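Beta-galactosidase (Streptococcus pneumoniae, PDB 4CU9) is a multidomain hydrolase named for cleaving beta-galactosides, represented here by a carbohydrate-binding module that probably binds glycans through a galactose-binding-like beta-sandwich fold. Local coordinates at residues E61-V66 against A160-M165. Residues are numbered along the deposited sequence; the frame is centred on the assembly and turned at random.
Unlike the reference sequence in segment 160-165: Ala160 (reference Val). With EDO (1,2-ethanediol), chain D.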
loop_
_atom_site.group_PDB
_atom_site.type_symbol
_atom_site.label_atom_id
_atom_site.label_comp_id
_atom_site.label_asym_id
_atom_site.label_seq_id
_atom_site.Cartn_x
_atom_site.Cartn_y
_atom_site.Cartn_z
ATOM N N GLU A 61 0.910 2.365 12.710
ATOM C CA GLU A 61 1.530 2.083 11.419
ATOM C C GLU A 61 0.869 0.959 10.653
ATOM O O GLU A 61 0.520 -0.058 11.222
ATOM C CB GLU A 61 3.021 1.780 11.597
ATOM C CG GLU A 61 3.721 1.470 10.275
ATOM C CD GLU A 61 5.210 1.218 10.471
ATOM O OE1 GLU A 61 5.875 2.108 11.012
ATOM O OE2 GLU A 61 5.729 0.183 10.043
ATOM N N VAL A 62 0.684 1.171 9.344
ATOM C CA VAL A 62 0.304 0.120 8.415
ATOM C C VAL A 62 1.006 0.450 7.099
ATOM O O VAL A 62 1.162 1.616 6.762
ATOM C CB VAL A 62 -1.242 0.019 8.270
ATOM C CG1 VAL A 62 -1.872 1.329 7.833
ATOM C CG2 VAL A 62 -1.681 -1.105 7.342
ATOM N N SER A 63 1.452 -0.592 6.389
ATOM C CA SER A 63 2.051 -0.442 5.070
ATOM C C SER A 63 1.258 -1.148 4.007
ATOM O O SER A 63 0.699 -2.247 4.232
ATOM C CB SER A 63 3.467 -0.997 5.072
ATOM O OG SER A 63 4.242 -0.337 6.037
ATOM N N ALA A 64 1.159 -0.500 2.858
ATOM C CA ALA A 64 0.526 -1.137 1.709
ATOM C C ALA A 64 1.333 -0.773 0.478
ATOM O O ALA A 64 1.957 0.324 0.406
ATOM C CB ALA A 64 -0.931 -0.746 1.603
ATOM N N GLY A 65 1.446 -1.721 -0.439
ATOM C CA GLY A 65 2.268 -1.537 -1.609
ATOM C C GLY A 65 1.967 -2.398 -2.817
ATOM O O GLY A 65 0.950 -3.126 -2.855
ATOM N N VAL A 66 2.860 -2.330 -3.789
ATOM C CA VAL A 66 2.770 -3.141 -5.007
ATOM C C VAL A 66 4.090 -3.813 -5.307
ATOM O O VAL A 66 5.159 -3.191 -5.272
ATOM C CB VAL A 66 2.310 -2.318 -6.237
ATOM C CG1 VAL A 66 2.234 -3.169 -7.497
ATOM C CG2 VAL A 66 0.979 -1.585 -5.987
ATOM N N ALA A 160 9.520 -3.668 -5.805
ATOM C CA ALA A 160 8.341 -3.413 -4.959
ATOM C C ALA A 160 8.466 -2.022 -4.372
ATOM O O ALA A 160 9.578 -1.592 -4.035
ATOM C CB ALA A 160 8.231 -4.424 -3.828
ATOM N N MET A 161 7.334 -1.333 -4.274
ATOM C CA MET A 161 7.251 -0.004 -3.640
ATOM C C MET A 161 6.135 -0.097 -2.624
ATOM O O MET A 161 5.242 -0.924 -2.772
ATOM C CB MET A 161 6.920 1.078 -4.667
ATOM C CG MET A 161 7.996 1.239 -5.725
ATOM S SD MET A 161 9.528 2.032 -5.220
ATOM C CE MET A 161 8.973 3.633 -4.707
ATOM N N ARG A 162 6.230 0.692 -1.565
ATOM C CA ARG A 162 5.161 0.786 -0.601
ATOM C C ARG A 162 5.049 2.179 -0.006
ATOM O O ARG A 162 5.965 3.014 -0.079
ATOM C CB ARG A 162 5.315 -0.260 0.527
ATOM C CG ARG A 162 6.340 0.087 1.575
ATOM C CD ARG A 162 6.479 -0.989 2.601
ATOM N NE ARG A 162 7.295 -0.535 3.699
ATOM C CZ ARG A 162 7.479 -1.203 4.825
ATOM N NH1 ARG A 162 6.898 -2.399 4.999
ATOM N NH2 ARG A 162 8.260 -0.682 5.763
ATOM N N TRP A 163 3.908 2.383 0.637
ATOM C CA TRP A 163 3.686 3.541 1.476
ATOM C C TRP A 163 3.558 3.024 2.897
ATOM O O TRP A 163 2.695 2.130 3.199
ATOM C CB TRP A 163 2.416 4.296 1.069
ATOM C CG TRP A 163 2.516 4.981 -0.233
ATOM C CD1 TRP A 163 2.168 4.493 -1.425
ATOM C CD2 TRP A 163 3.083 6.266 -0.470
ATOM N NE1 TRP A 163 2.436 5.401 -2.411
ATOM C CE2 TRP A 163 3.013 6.505 -1.847
ATOM C CE3 TRP A 163 3.638 7.238 0.347
ATOM C CZ2 TRP A 163 3.435 7.704 -2.422
ATOM C CZ3 TRP A 163 4.072 8.449 -0.243
ATOM C CH2 TRP A 163 3.946 8.649 -1.612
ATOM N N ARG A 164 4.442 3.518 3.759
ATOM C CA ARG A 164 4.411 3.216 5.195
ATOM C C ARG A 164 3.648 4.341 5.867
ATOM O O ARG A 164 4.067 5.498 5.859
ATOM C CB ARG A 164 5.809 3.038 5.766
ATOM C CG ARG A 164 5.842 2.760 7.287
ATOM C CD ARG A 164 7.202 2.233 7.694
ATOM N NE ARG A 164 8.280 3.178 7.436
ATOM C CZ ARG A 164 8.527 4.272 8.149
ATOM N NH1 ARG A 164 7.800 4.596 9.221
ATOM N NH2 ARG A 164 9.534 5.050 7.813
ATOM N N MET A 165 2.471 4.014 6.379
ATOM C CA MET A 165 1.500 5.026 6.796
ATOM C C MET A 165 1.139 4.893 8.284
ATOM O O MET A 165 1.358 3.858 8.916
ATOM C CB MET A 165 0.249 4.881 5.953
ATOM C CG MET A 165 0.463 5.087 4.448
ATOM S SD MET A 165 -0.992 4.645 3.417
ATOM C CE MET A 165 -0.971 2.871 3.456
HETATM C C1 EDO D . 6.858 -3.878 8.477
HETATM O O1 EDO D . 5.841 -3.566 7.502
HETATM C C2 EDO D . 8.299 -3.571 8.047
HETATM O O2 EDO D . 8.550 -2.171 8.148
HETATM O O HOH W 1 5.132 4.781 10.492
#
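In the beta-sandwich of this galactose-binding-like module, strands 61-66 and 160-165 run antiparallel side by side, Val62, Ala64 and Val66 forming hydrogen-bonded pairs with Met165, Trp163 and Met161. Six backbone hydrogen bonds join them; the one from Trp163 N to Ala64 O is nearly straight (2.8 Å, 174° at the hydrogen). Between these pairs the strands close in to 3.8 Å from Gly65 CA to Arg162 CA, where the glycine has no side chain to crowd Arg162.

Ser63, Arg162 and Arg164 share the polar face of the pair. The extended chain of Arg162 reaches diagonally from its partner Gly65 to Ser63, whose OG sits 3.5 Å above the guanidinium plane, over its centre. Arg162 NH2 gives an almost straight bond to O2 of a 1,2-ethanediol, probably from the crystallisation liquor, at the edge of the guanidinium, 2.8 Å; Arg162 NH1 gives a more bent one to O1, 3.0 Å. Glu61, its CG anti to the backbone N (chi1 180°), reaches across to Arg164, laying OE2 3.4 Å from Arg164 CD. Glu61 OE1 and Arg164 NH1 form a long salt bridge, 3.6 Å, with the carboxylate and guanidinium planes 50° apart; a water donates to OE1 and weakly accepts from NH1.

The main polar partner of Arg164 is Glu101 of strand 97-103, whose OE2 takes NE; OE1 of Glu101 pairs with Arg162 NE, and Trp132 makes a cation-pi contact with Arg162. On the apolar face Met165 CE meets Ala64 CB, and Trp163 packs toward Phe181 and Leu84 in the sandwich interior. Strand 97-103 continues the sheet beyond 160-165, and strand 18-21 flanks 61-66.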